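Side-chain contacts in precorrin-8x Methyl Mutase (Thermus thermophilus, PDB 1V9C), which probably catalyses the methyl-group migration that converts precorrin-8X to hydrogenobyrinate in cobalamin biosynthesis: residues K61-G66 and H198-L203; V102-A107 and V117-E122; G158-F163 and E168-L173; A172-E175 and P179-V182. All coordinates share one frame; numbering follows the deposited sequence.

Contact 1: K61-G66 and H198-L203. With SO4 (sulfate ion), chain F; SO4 (sulfate ion), chain E.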
loop_
_atom_site.group_PDB
_atom_site.type_symbol
_atom_site.label_atom_id
_atom_site.label_comp_id
_atom_site.label_asym_id
_atom_site.label_seq_id
_atom_site.Cartn_x
_atom_site.Cartn_y
_atom_site.Cartn_z
ATOM N N LYS B 61 -2.380 23.808 5.787
ATOM C CA LYS B 61 -1.652 24.710 6.664
ATOM C C LYS B 61 -0.406 24.021 7.224
ATOM O O LYS B 61 0.692 24.581 7.186
ATOM C CB LYS B 61 -2.582 25.165 7.796
ATOM C CG LYS B 61 -1.900 25.505 9.113
ATOM C CD LYS B 61 -1.159 26.840 9.088
ATOM C CE LYS B 61 -0.588 27.151 10.472
ATOM N NZ LYS B 61 0.017 28.508 10.562
ATOM N N ALA B 62 -0.571 22.802 7.731
ATOM C CA ALA B 62 0.563 22.072 8.286
ATOM C C ALA B 62 1.560 21.754 7.181
ATOM O O ALA B 62 2.773 21.905 7.350
ATOM C CB ALA B 62 0.086 20.800 8.948
ATOM N N ILE B 63 1.049 21.311 6.041
ATOM C CA ILE B 63 1.918 20.993 4.920
ATOM C C ILE B 63 2.804 22.199 4.605
ATOM O O ILE B 63 4.023 22.081 4.508
ATOM C CB ILE B 63 1.096 20.633 3.673
ATOM C CG1 ILE B 63 0.403 19.290 3.879
ATOM C CG2 ILE B 63 1.983 20.577 2.467
ATOM C CD1 ILE B 63 -0.658 19.020 2.855
ATOM N N GLN B 64 2.170 23.352 4.455
ATOM C CA GLN B 64 2.857 24.603 4.146
ATOM C C GLN B 64 3.792 25.099 5.243
ATOM O O GLN B 64 4.765 25.803 4.963
ATOM C CB GLN B 64 1.824 25.682 3.832
ATOM C CG GLN B 64 1.161 25.480 2.497
ATOM C CD GLN B 64 -0.041 26.366 2.309
ATOM O OE1 GLN B 64 -0.626 26.419 1.223
ATOM N NE2 GLN B 64 -0.428 27.067 3.369
ATOM N N ALA B 65 3.491 24.732 6.487
ATOM C CA ALA B 65 4.301 25.131 7.627
ATOM C C ALA B 65 5.584 24.326 7.644
ATOM O O ALA B 65 6.546 24.674 8.333
ATOM C CB ALA B 65 3.537 24.898 8.916
ATOM N N GLY B 66 5.597 23.236 6.891
ATOM C CA GLY B 66 6.781 22.405 6.866
ATOM C C GLY B 66 6.646 21.340 7.930
ATOM O O GLY B 66 7.636 20.728 8.347
ATOM N N HIS B 198 -0.723 12.667 -0.586
ATOM C CA HIS B 198 -0.398 13.246 -1.878
ATOM C C HIS B 198 -1.464 14.255 -2.289
ATOM O O HIS B 198 -1.150 15.302 -2.840
ATOM C CB HIS B 198 -0.238 12.154 -2.931
ATOM C CG HIS B 198 1.090 11.462 -2.874
ATOM N ND1 HIS B 198 1.277 10.164 -3.298
ATOM C CD2 HIS B 198 2.297 11.888 -2.433
ATOM C CE1 HIS B 198 2.536 9.816 -3.117
ATOM N NE2 HIS B 198 3.178 10.844 -2.590
ATOM N N ALA B 199 -2.722 13.961 -1.984
ATOM C CA ALA B 199 -3.795 14.879 -2.340
ATOM C C ALA B 199 -3.651 16.169 -1.551
ATOM O O ALA B 199 -3.880 17.247 -2.084
ATOM C CB ALA B 199 -5.150 14.249 -2.063
ATOM N N LEU B 200 -3.268 16.060 -0.284
ATOM C CA LEU B 200 -3.111 17.248 0.547
ATOM C C LEU B 200 -1.987 18.119 0.041
ATOM O O LEU B 200 -2.132 19.335 -0.029
ATOM C CB LEU B 200 -2.875 16.865 2.010
ATOM C CG LEU B 200 -4.144 16.290 2.652
ATOM C CD1 LEU B 200 -3.888 15.874 4.094
ATOM C CD2 LEU B 200 -5.243 17.326 2.559
ATOM N N ILE B 201 -0.869 17.496 -0.323
ATOM C CA ILE B 201 0.263 18.236 -0.837
ATOM C C ILE B 201 -0.086 18.973 -2.126
ATOM O O ILE B 201 0.233 20.154 -2.269
ATOM C CB ILE B 201 1.457 17.315 -1.104
ATOM C CG1 ILE B 201 2.057 16.851 0.226
ATOM C CG2 ILE B 201 2.493 18.043 -1.949
ATOM C CD1 ILE B 201 3.239 15.894 0.082
ATOM N N ARG B 202 -0.737 18.280 -3.059
ATOM C CA ARG B 202 -1.113 18.894 -4.334
ATOM C C ARG B 202 -2.067 20.078 -4.141
ATOM O O ARG B 202 -1.958 21.075 -4.838
ATOM C CB ARG B 202 -1.766 17.862 -5.252
ATOM C CG ARG B 202 -2.265 18.427 -6.576
ATOM C CD ARG B 202 -1.104 18.858 -7.454
ATOM N NE ARG B 202 -1.548 19.400 -8.737
ATOM C CZ ARG B 202 -2.236 18.720 -9.653
ATOM N NH1 ARG B 202 -2.573 17.454 -9.445
ATOM N NH2 ARG B 202 -2.587 19.312 -10.786
ATOM N N LEU B 203 -3.007 19.954 -3.207
ATOM C CA LEU B 203 -3.958 21.031 -2.938
ATOM C C LEU B 203 -3.201 22.213 -2.360
ATOM O O LEU B 203 -3.482 23.359 -2.683
ATOM C CB LEU B 203 -5.023 20.586 -1.927
ATOM C CG LEU B 203 -6.324 19.949 -2.409
ATOM C CD1 LEU B 203 -7.076 19.360 -1.219
ATOM C CD2 LEU B 203 -7.169 20.991 -3.117
HETATM S S SO4 F . 0.334 15.157 -8.263
HETATM O O1 SO4 F . 0.740 14.297 -7.142
HETATM O O2 SO4 F . 1.201 16.350 -8.320
HETATM O O3 SO4 F . -1.069 15.563 -8.081
HETATM O O4 SO4 F . 0.454 14.405 -9.523
HETATM S S SO4 E . -1.015 8.305 -5.499
HETATM O O1 SO4 E . -0.076 7.756 -4.502
HETATM O O2 SO4 E . -0.323 9.243 -6.396
HETATM O O3 SO4 E . -2.082 9.029 -4.798
HETATM O O4 SO4 E . -1.585 7.198 -6.288
#

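Contact 2: V102-A107 and V117-E122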
loop_
_atom_site.group_PDB
_atom_site.type_symbol
_atom_site.label_atom_id
_atom_site.label_comp_id
_atom_site.label_asym_id
_atom_site.label_seq_id
_atom_site.Cartn_x
_atom_site.Cartn_y
_atom_site.Cartn_z
ATOM N N VAL B 102 11.968 0.720 18.635
ATOM C CA VAL B 102 12.066 -0.730 18.683
ATOM C C VAL B 102 12.960 -1.142 19.844
ATOM O O VAL B 102 12.740 -2.179 20.474
ATOM C CB VAL B 102 12.627 -1.295 17.352
ATOM C CG1 VAL B 102 12.892 -2.792 17.485
ATOM C CG2 VAL B 102 11.628 -1.042 16.225
ATOM N N ALA B 103 13.963 -0.312 20.121
ATOM C CA ALA B 103 14.902 -0.555 21.208
ATOM C C ALA B 103 14.159 -0.494 22.539
ATOM O O ALA B 103 14.259 -1.402 23.364
ATOM C CB ALA B 103 16.011 0.489 21.174
ATOM N N ARG B 104 13.416 0.587 22.746
ATOM C CA ARG B 104 12.647 0.739 23.969
ATOM C C ARG B 104 11.668 -0.424 24.041
ATOM O O ARG B 104 11.538 -1.082 25.074
ATOM C CB ARG B 104 11.871 2.054 23.956
ATOM C CG ARG B 104 12.731 3.294 23.796
ATOM C CD ARG B 104 11.885 4.548 23.950
ATOM N NE ARG B 104 12.689 5.769 23.944
ATOM C CZ ARG B 104 12.220 6.971 24.271
ATOM N NH1 ARG B 104 10.949 7.109 24.633
ATOM N NH2 ARG B 104 13.017 8.035 24.236
ATOM N N ALA B 105 10.990 -0.677 22.925
ATOM C CA ALA B 105 10.011 -1.753 22.838
ATOM C C ALA B 105 10.547 -3.055 23.430
ATOM O O ALA B 105 10.000 -3.564 24.408
ATOM C CB ALA B 105 9.603 -1.963 21.385
ATOM N N LYS B 106 11.615 -3.585 22.836
ATOM C CA LYS B 106 12.217 -4.828 23.315
ATOM C C LYS B 106 12.515 -4.763 24.811
ATOM O O LYS B 106 12.170 -5.679 25.562
ATOM C CB LYS B 106 13.518 -5.129 22.561
ATOM C CG LYS B 106 14.227 -6.388 23.065
ATOM C CD LYS B 106 15.649 -6.519 22.528
ATOM C CE LYS B 106 16.390 -7.663 23.219
ATOM N NZ LYS B 106 17.823 -7.759 22.815
ATOM N N ALA B 107 13.161 -3.677 25.229
ATOM C CA ALA B 107 13.522 -3.468 26.627
ATOM C C ALA B 107 12.391 -3.924 27.541
ATOM O O ALA B 107 12.418 -5.038 28.065
ATOM C CB ALA B 107 13.831 -1.992 26.870
ATOM N N VAL B 117 4.586 6.249 20.216
ATOM C CA VAL B 117 3.957 7.496 20.652
ATOM C C VAL B 117 4.787 8.149 21.761
ATOM O O VAL B 117 5.196 9.309 21.648
ATOM C CB VAL B 117 2.537 7.254 21.197
ATOM C CG1 VAL B 117 1.873 8.583 21.500
ATOM C CG2 VAL B 117 1.721 6.462 20.201
ATOM N N ALA B 118 5.021 7.395 22.832
ATOM C CA ALA B 118 5.806 7.875 23.964
ATOM C C ALA B 118 7.081 8.519 23.445
ATOM O O ALA B 118 7.439 9.623 23.847
ATOM C CB ALA B 118 6.148 6.717 24.897
ATOM N N TYR B 119 7.764 7.820 22.546
ATOM C CA TYR B 119 8.985 8.350 21.965
ATOM C C TYR B 119 8.686 9.665 21.250
ATOM O O TYR B 119 9.303 10.690 21.537
ATOM C CB TYR B 119 9.574 7.367 20.960
ATOM C CG TYR B 119 10.753 7.942 20.207
ATOM C CD1 TYR B 119 12.029 7.926 20.758
ATOM C CD2 TYR B 119 10.578 8.561 18.967
ATOM C CE1 TYR B 119 13.104 8.513 20.100
ATOM C CE2 TYR B 119 11.651 9.155 18.300
ATOM C CZ TYR B 119 12.910 9.127 18.876
ATOM O OH TYR B 119 13.975 9.719 18.239
ATOM N N ALA B 120 7.734 9.617 20.317
ATOM C CA ALA B 120 7.336 10.781 19.532
ATOM C C ALA B 120 6.969 11.950 20.421
ATOM O O ALA B 120 7.397 13.074 20.186
ATOM C CB ALA B 120 6.153 10.433 18.638
ATOM N N TRP B 121 6.149 11.687 21.427
ATOM C CA TRP B 121 5.744 12.741 22.343
ATOM C C TRP B 121 6.960 13.323 23.056
ATOM O O TRP B 121 7.279 14.499 22.890
ATOM C CB TRP B 121 4.758 12.205 23.379
ATOM C CG TRP B 121 4.034 13.291 24.114
ATOM C CD1 TRP B 121 4.031 14.631 23.813
ATOM C CD2 TRP B 121 3.146 13.127 25.222
ATOM N NE1 TRP B 121 3.191 15.305 24.665
ATOM C CE2 TRP B 121 2.635 14.409 25.541
ATOM C CE3 TRP B 121 2.729 12.024 25.975
ATOM C CZ2 TRP B 121 1.724 14.614 26.584
ATOM C CZ3 TRP B 121 1.823 12.227 27.014
ATOM C CH2 TRP B 121 1.332 13.515 27.307
ATOM N N GLU B 122 7.642 12.490 23.835
ATOM C CA GLU B 122 8.818 12.931 24.573
ATOM C C GLU B 122 9.734 13.787 23.715
ATOM O O GLU B 122 10.214 14.828 24.165
ATOM C CB GLU B 122 9.608 11.732 25.098
ATOM C CG GLU B 122 8.843 10.848 26.066
ATOM C CD GLU B 122 9.689 9.697 26.564
ATOM O OE1 GLU B 122 9.146 8.800 27.247
ATOM O OE2 GLU B 122 10.905 9.695 26.268
#

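Contact 3: G158-F163 and E168-L173. With SO4 (sulfate ion), chain G.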
loop_
_atom_site.group_PDB
_atom_site.type_symbol
_atom_site.label_atom_id
_atom_site.label_comp_id
_atom_site.label_asym_id
_atom_site.label_seq_id
_atom_site.Cartn_x
_atom_site.Cartn_y
_atom_site.Cartn_z
ATOM N N GLY B 158 -6.749 8.584 10.268
ATOM C CA GLY B 158 -6.997 7.297 10.885
ATOM C C GLY B 158 -7.558 6.309 9.890
ATOM O O GLY B 158 -8.778 6.190 9.740
ATOM N N MET B 159 -6.660 5.606 9.205
ATOM C CA MET B 159 -7.053 4.633 8.200
ATOM C C MET B 159 -6.444 3.241 8.372
ATOM O O MET B 159 -5.909 2.666 7.418
ATOM C CB MET B 159 -6.722 5.188 6.819
ATOM C CG MET B 159 -7.282 6.587 6.592
ATOM S SD MET B 159 -6.677 7.391 5.049
ATOM C CE MET B 159 -7.398 8.961 5.205
ATOM N N PRO B 160 -6.484 2.684 9.596
ATOM C CA PRO B 160 -5.922 1.338 9.781
ATOM C C PRO B 160 -6.875 0.367 9.050
ATOM O O PRO B 160 -8.066 0.652 8.906
ATOM C CB PRO B 160 -5.989 1.117 11.297
ATOM C CG PRO B 160 -6.205 2.473 11.881
ATOM C CD PRO B 160 -7.035 3.199 10.857
ATOM N N VAL B 161 -6.361 -0.762 8.587
ATOM C CA VAL B 161 -7.197 -1.742 7.902
ATOM C C VAL B 161 -7.114 -2.983 8.770
ATOM O O VAL B 161 -6.115 -3.187 9.443
ATOM C CB VAL B 161 -6.658 -2.024 6.460
ATOM C CG1 VAL B 161 -5.216 -2.425 6.538
ATOM C CG2 VAL B 161 -7.499 -3.124 5.748
ATOM N N GLY B 162 -8.166 -3.790 8.808
ATOM C CA GLY B 162 -8.094 -4.983 9.633
ATOM C C GLY B 162 -9.348 -5.404 10.371
ATOM O O GLY B 162 -10.410 -4.789 10.244
ATOM N N PHE B 163 -9.198 -6.450 11.176
ATOM C CA PHE B 163 -10.304 -7.036 11.922
ATOM C C PHE B 163 -10.122 -7.040 13.443
ATOM O O PHE B 163 -10.975 -7.537 14.181
ATOM C CB PHE B 163 -10.516 -8.466 11.419
ATOM C CG PHE B 163 -10.764 -8.555 9.935
ATOM C CD1 PHE B 163 -12.061 -8.666 9.437
ATOM C CD2 PHE B 163 -9.701 -8.510 9.036
ATOM C CE1 PHE B 163 -12.296 -8.732 8.073
ATOM C CE2 PHE B 163 -9.922 -8.574 7.661
ATOM C CZ PHE B 163 -11.227 -8.686 7.178
ATOM N N GLU B 168 -12.861 0.253 16.809
ATOM C CA GLU B 168 -12.802 1.048 18.027
ATOM C C GLU B 168 -11.716 2.117 17.964
ATOM O O GLU B 168 -11.869 3.203 18.521
ATOM C CB GLU B 168 -12.592 0.131 19.234
ATOM C CG GLU B 168 -11.225 0.202 19.865
ATOM C CD GLU B 168 -11.110 -0.693 21.081
ATOM O OE1 GLU B 168 -11.269 -1.923 20.924
ATOM O OE2 GLU B 168 -10.863 -0.168 22.189
ATOM N N ALA B 169 -10.622 1.803 17.278
ATOM C CA ALA B 169 -9.516 2.742 17.131
ATOM C C ALA B 169 -9.985 3.984 16.377
ATOM O O ALA B 169 -9.586 5.114 16.687
ATOM C CB ALA B 169 -8.370 2.081 16.379
ATOM N N LYS B 170 -10.840 3.772 15.386
ATOM C CA LYS B 170 -11.351 4.879 14.609
ATOM C C LYS B 170 -12.359 5.679 15.431
ATOM O O LYS B 170 -12.344 6.909 15.406
ATOM C CB LYS B 170 -11.959 4.359 13.308
ATOM C CG LYS B 170 -10.889 3.760 12.400
ATOM C CD LYS B 170 -11.454 3.022 11.212
ATOM C CE LYS B 170 -10.323 2.484 10.348
ATOM N NZ LYS B 170 -10.794 2.045 9.018
ATOM N N ARG B 171 -13.222 4.992 16.173
ATOM C CA ARG B 171 -14.189 5.688 17.019
ATOM C C ARG B 171 -13.417 6.562 18.009
ATOM O O ARG B 171 -13.714 7.743 18.177
ATOM C CB ARG B 171 -15.053 4.685 17.779
ATOM C CG ARG B 171 -16.517 4.695 17.367
ATOM C CD ARG B 171 -17.258 3.491 17.945
ATOM N NE ARG B 171 -16.865 2.239 17.296
ATOM C CZ ARG B 171 -17.158 1.028 17.758
ATOM N NH1 ARG B 171 -17.848 0.888 18.881
ATOM N NH2 ARG B 171 -16.766 -0.048 17.093
ATOM N N ALA B 172 -12.407 5.990 18.649
ATOM C CA ALA B 172 -11.612 6.748 19.599
ATOM C C ALA B 172 -11.031 8.002 18.948
ATOM O O ALA B 172 -10.718 8.983 19.636
ATOM C CB ALA B 172 -10.498 5.895 20.138
ATOM N N LEU B 173 -10.881 7.974 17.625
ATOM C CA LEU B 173 -10.329 9.124 16.915
ATOM C C LEU B 173 -11.416 10.127 16.514
ATOM O O LEU B 173 -11.242 11.340 16.646
ATOM C CB LEU B 173 -9.572 8.656 15.669
ATOM C CG LEU B 173 -9.043 9.757 14.743
ATOM C CD1 LEU B 173 -8.001 10.593 15.492
ATOM C CD2 LEU B 173 -8.429 9.131 13.498
HETATM S S SO4 G . -12.686 -4.250 16.243
HETATM O O1 SO4 G . -11.898 -5.283 16.933
HETATM O O2 SO4 G . -12.840 -3.055 17.107
HETATM O O3 SO4 G . -14.030 -4.789 15.930
HETATM O O4 SO4 G . -12.000 -3.883 14.983
#

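Contact 4: A172-E175 and P179-V182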
loop_
_atom_site.group_PDB
_atom_site.type_symbol
_atom_site.label_atom_id
_atom_site.label_comp_id
_atom_site.label_asym_id
_atom_site.label_seq_id
_atom_site.Cartn_x
_atom_site.Cartn_y
_atom_site.Cartn_z
ATOM N N ALA B 172 -12.407 5.990 18.649
ATOM C CA ALA B 172 -11.612 6.748 19.599
ATOM C C ALA B 172 -11.031 8.002 18.948
ATOM O O ALA B 172 -10.718 8.983 19.636
ATOM C CB ALA B 172 -10.498 5.895 20.138
ATOM N N LEU B 173 -10.881 7.974 17.625
ATOM C CA LEU B 173 -10.329 9.124 16.915
ATOM C C LEU B 173 -11.416 10.127 16.514
ATOM O O LEU B 173 -11.242 11.340 16.646
ATOM C CB LEU B 173 -9.572 8.656 15.669
ATOM C CG LEU B 173 -9.043 9.757 14.743
ATOM C CD1 LEU B 173 -8.001 10.593 15.492
ATOM C CD2 LEU B 173 -8.429 9.131 13.498
ATOM N N MET B 174 -12.537 9.612 16.026
ATOM C CA MET B 174 -13.650 10.453 15.590
ATOM C C MET B 174 -14.426 11.178 16.694
ATOM O O MET B 174 -15.403 11.869 16.408
ATOM C CB MET B 174 -14.629 9.624 14.779
ATOM C CG MET B 174 -14.100 9.169 13.452
ATOM S SD MET B 174 -15.349 8.208 12.644
ATOM C CE MET B 174 -15.170 6.662 13.513
ATOM N N GLU B 175 -13.994 11.020 17.943
ATOM C CA GLU B 175 -14.645 11.671 19.082
ATOM C C GLU B 175 -13.572 12.413 19.876
ATOM O O GLU B 175 -13.764 12.764 21.043
ATOM C CB GLU B 175 -15.331 10.617 19.961
ATOM C CG GLU B 175 -16.370 9.789 19.200
ATOM C CD GLU B 175 -16.982 8.669 20.030
ATOM O OE1 GLU B 175 -16.222 7.831 20.557
ATOM O OE2 GLU B 175 -18.228 8.625 20.144
ATOM N N PRO B 179 -8.227 17.621 14.455
ATOM C CA PRO B 179 -8.863 17.359 13.164
ATOM C C PRO B 179 -8.456 15.987 12.631
ATOM O O PRO B 179 -7.380 15.482 12.941
ATOM C CB PRO B 179 -8.381 18.521 12.301
ATOM C CG PRO B 179 -7.055 18.840 12.877
ATOM C CD PRO B 179 -7.242 18.708 14.359
ATOM N N TRP B 180 -9.325 15.365 11.853
ATOM C CA TRP B 180 -8.985 14.056 11.333
ATOM C C TRP B 180 -9.728 13.697 10.059
ATOM O O TRP B 180 -10.670 14.384 9.655
ATOM C CB TRP B 180 -9.284 12.999 12.392
ATOM C CG TRP B 180 -10.647 13.189 13.004
ATOM C CD1 TRP B 180 -10.933 13.780 14.203
ATOM C CD2 TRP B 180 -11.909 12.828 12.424
ATOM N NE1 TRP B 180 -12.292 13.807 14.408
ATOM C CE2 TRP B 180 -12.917 13.231 13.336
ATOM C CE3 TRP B 180 -12.288 12.204 11.229
ATOM C CZ2 TRP B 180 -14.279 13.032 13.085
ATOM C CZ3 TRP B 180 -13.642 12.008 10.978
ATOM C CH2 TRP B 180 -14.621 12.417 11.905
ATOM N N ILE B 181 -9.274 12.610 9.446
ATOM C CA ILE B 181 -9.867 12.049 8.239
ATOM C C ILE B 181 -9.807 10.556 8.496
ATOM O O ILE B 181 -8.748 10.006 8.836
ATOM C CB ILE B 181 -9.072 12.348 6.979
ATOM C CG1 ILE B 181 -8.882 13.857 6.817
ATOM C CG2 ILE B 181 -9.811 11.752 5.773
ATOM C CD1 ILE B 181 -8.167 14.235 5.550
ATOM N N VAL B 182 -10.952 9.909 8.337
ATOM C CA VAL B 182 -11.079 8.501 8.611
ATOM C C VAL B 182 -11.757 7.718 7.493
ATOM O O VAL B 182 -12.569 8.263 6.750
ATOM C CB VAL B 182 -11.895 8.321 9.934
ATOM C CG1 VAL B 182 -12.465 6.933 10.032
ATOM C CG2 VAL B 182 -10.997 8.578 11.136
#

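Contact 1: K61-G66 and H198-L203
The flat groups of His198 and Arg202 each meet a sulfate ion at an edge. The imidazole of His198 takes its sulfate in the ring plane, where His198 ND1 donates a hydrogen bond to O1 of that ion (3.0 Å). Its other nitrogen, NE2, is hydrogen-bonded to Asn81 N, which fixes the rotation of the ring. The guanidinium of Arg202 holds a second sulfate near its own plane. Arg202 NH1 donates to O3 of this ion (2.8 Å), a bent bond with an N-H...O angle of 136°. The arginine chain bends at its second torsion (chi2 68°) and curls round the ion, bringing CG and CD close to the same oxygen. NE of Arg202 is salt-bridged to Asp206. With an alanine here, Asp206 would probably lose its salt-bridge partner and the sulfate a donor. Both ions probably come from the crystallisation liquor.

No hydrogen bond joins the two segments. Ile63 CD1 presses on Leu200 CB at 3.2 Å, a close squeeze for two carbons, and on the backbone between Leu200 and Ile201. The side chains of Ile63 and Leu200 cross at about a right angle. The other branch of Ile63 lies more loosely by Ile201, CG2 to CG1 4.3 Å.

Ile63 is the touching residue of segment 61-66. Earlier on helix 55-65, Val56 and Leu60 also pack on Leu200 and Leu203 of helix 190-205. Phe88 and Leu87 of helix 82-88 flank Ile63 and Ile201. Val32 of helix 30-40 packs on Leu200.

Contact 2: V102-A107 and V117-E122
Arg104 reaches Tyr119 and Glu122 because its CG lies anti to the carbonyl carbon (chi1 -58°) and its chain then runs extended from CG to NE. Tyr119 turns the other way, with CG anti to its backbone N. This places the near edge of its ring against the arginine. Glu122, extended beyond CG, runs alongside Arg104 the opposite way.

The edge of the tyrosine ring is set over one face of the guanidinium. Tyr119 CD1 stands 3.6 Å above the guanidinium plane of Arg104, over the centre, and the two planes are 75° apart. NE of Arg104 lies in the plane of the tyrosine ring, at its edge. NH1 also comes within 3.5 Å of Tyr119 CA, so the cation rests on the backbone of the helix as well as on the ring.

Glu122 meets the guanidinium at its edge in a salt bridge. A single oxygen does most of the work. Glu122 OE2 is 3.1 Å from NH1 and 3.4 Å from NH2 of Arg104, and both hydrogen bonds are weak. The inner part of the contact is Tyr119, whose ring also meets that of His98. Glu122 is exposed.

The axes of the two helical segments pass 10.8 Å apart at 130°. Helices 99-107 and 112-122 form a two-helix connection between parallel strands 92-94 and 130-133, as part of the doubly wound alpha/beta fold.

Contact 3: G158-F163 and E168-L173
Lys170 and Pro160 meet in the first half of a beta-alpha-beta unit, where the loop leaving strand 155-158 turns back along helix 166-174. The lysine side chain does the reaching. Its CG is anti to the carbonyl carbon, and from there the chain is extended to the ammonium group. Lys170 NZ donates to Pro160 O at 3.1 Å and approaches nearly along the C=O axis, with a C=O...N angle of 164°. The same NZ is hydrogen-bonded to Thr183 O and Gly185 O, so three backbone carbonyls grip this buried group. Just behind it, Lys170 CE presses on Pro160 CD at 3.4 Å, a snug fit.

Lys170 therefore ties three parts of the alpha/beta unit together: the helix, the loop that precedes it and the end of strand 180-183 with the residues that follow. A methionine here would probably leave the carbonyls of Pro160, Thr183 and Gly185 without their shared donor.

One turn further along the helix, Leu173 brings its CD2 methyl to the backbone of Gly158, 3.5 Å from Gly158 CA. Gly158, without a side chain, lets the methyl sit this close to the strand's backbone.

At the start of the helix a sulfate ion, probably from the crystallisation liquor, is bound by backbone nitrogens of Asn165 and Leu167. Glu168 N adds a weak bond to its O2. Farther along the loop, Val161 and Phe163 pack on Thr40 and Ser12 of the second subunit.

Contact 4: A172-E175 and P179-V182
Met174 lies across one face of the Trp180 indole at about a right angle. Its CG sits 3.8 Å from the centroid of the six-membered ring and only 17° off the ring normal, a CH-pi contact. Its sulfur stands farther out in an oblique Met-aromatic contact, with SD 4.9 Å from the same centroid. The backbone of the helix end also rests on this face: Met174 CA is 3.5 Å above the ring plane, towards the rim. Leu173 O lies over the same face at 3.5 Å from Trp180 CD1. It is equally near NE1, but the angle is too poor for a hydrogen bond.

Trp180 CG occupies the crowded position between its backbone N and carbonyl carbon (chi1 47°). This turns the indole back under the end of the helix. Val182 adds its CG2 methyl, 3.5 Å from Leu173 CD2 and 3.9 Å from Met174 CG. Leu173 CG packs on Trp180 CB as well.

These residues close the second half of the beta-alpha-beta unit, where helix 166-174 gives way to strand 180-183. Trp180 and Val182 alternate with Ile181, which faces away from the helix. The strand is held on both flanks. Ile181 bonds through its backbone to Val156 and Gly158 of strand 155-158. On the other flank Trp180 bonds to Ser52, and Val182 to Arg50 of strand 49-51.

How the contacts relate
Contacts 3 and 4 are neighbours, with centres about 9 Å apart. They share Ala172 and Leu173 and belong to one beta-alpha-beta unit, strand 155-158, helix 166-174 and strand 180-183. Gly158 N and Ile181 O, 2.8 Å apart, probably join them by a hydrogen bond within the sheet. Contact 2 comes earlier in the chain, its centre about 21 Å from contact 3 and about 24 Å from contact 4. Contact 1 pairs segments that precede and follow all the others. Its centre is about 19 Å from contact 4, 23 Å from contact 3 and 28 Å from contact 2. Contacts 1 and 2 each pair two helices of the same doubly wound domain.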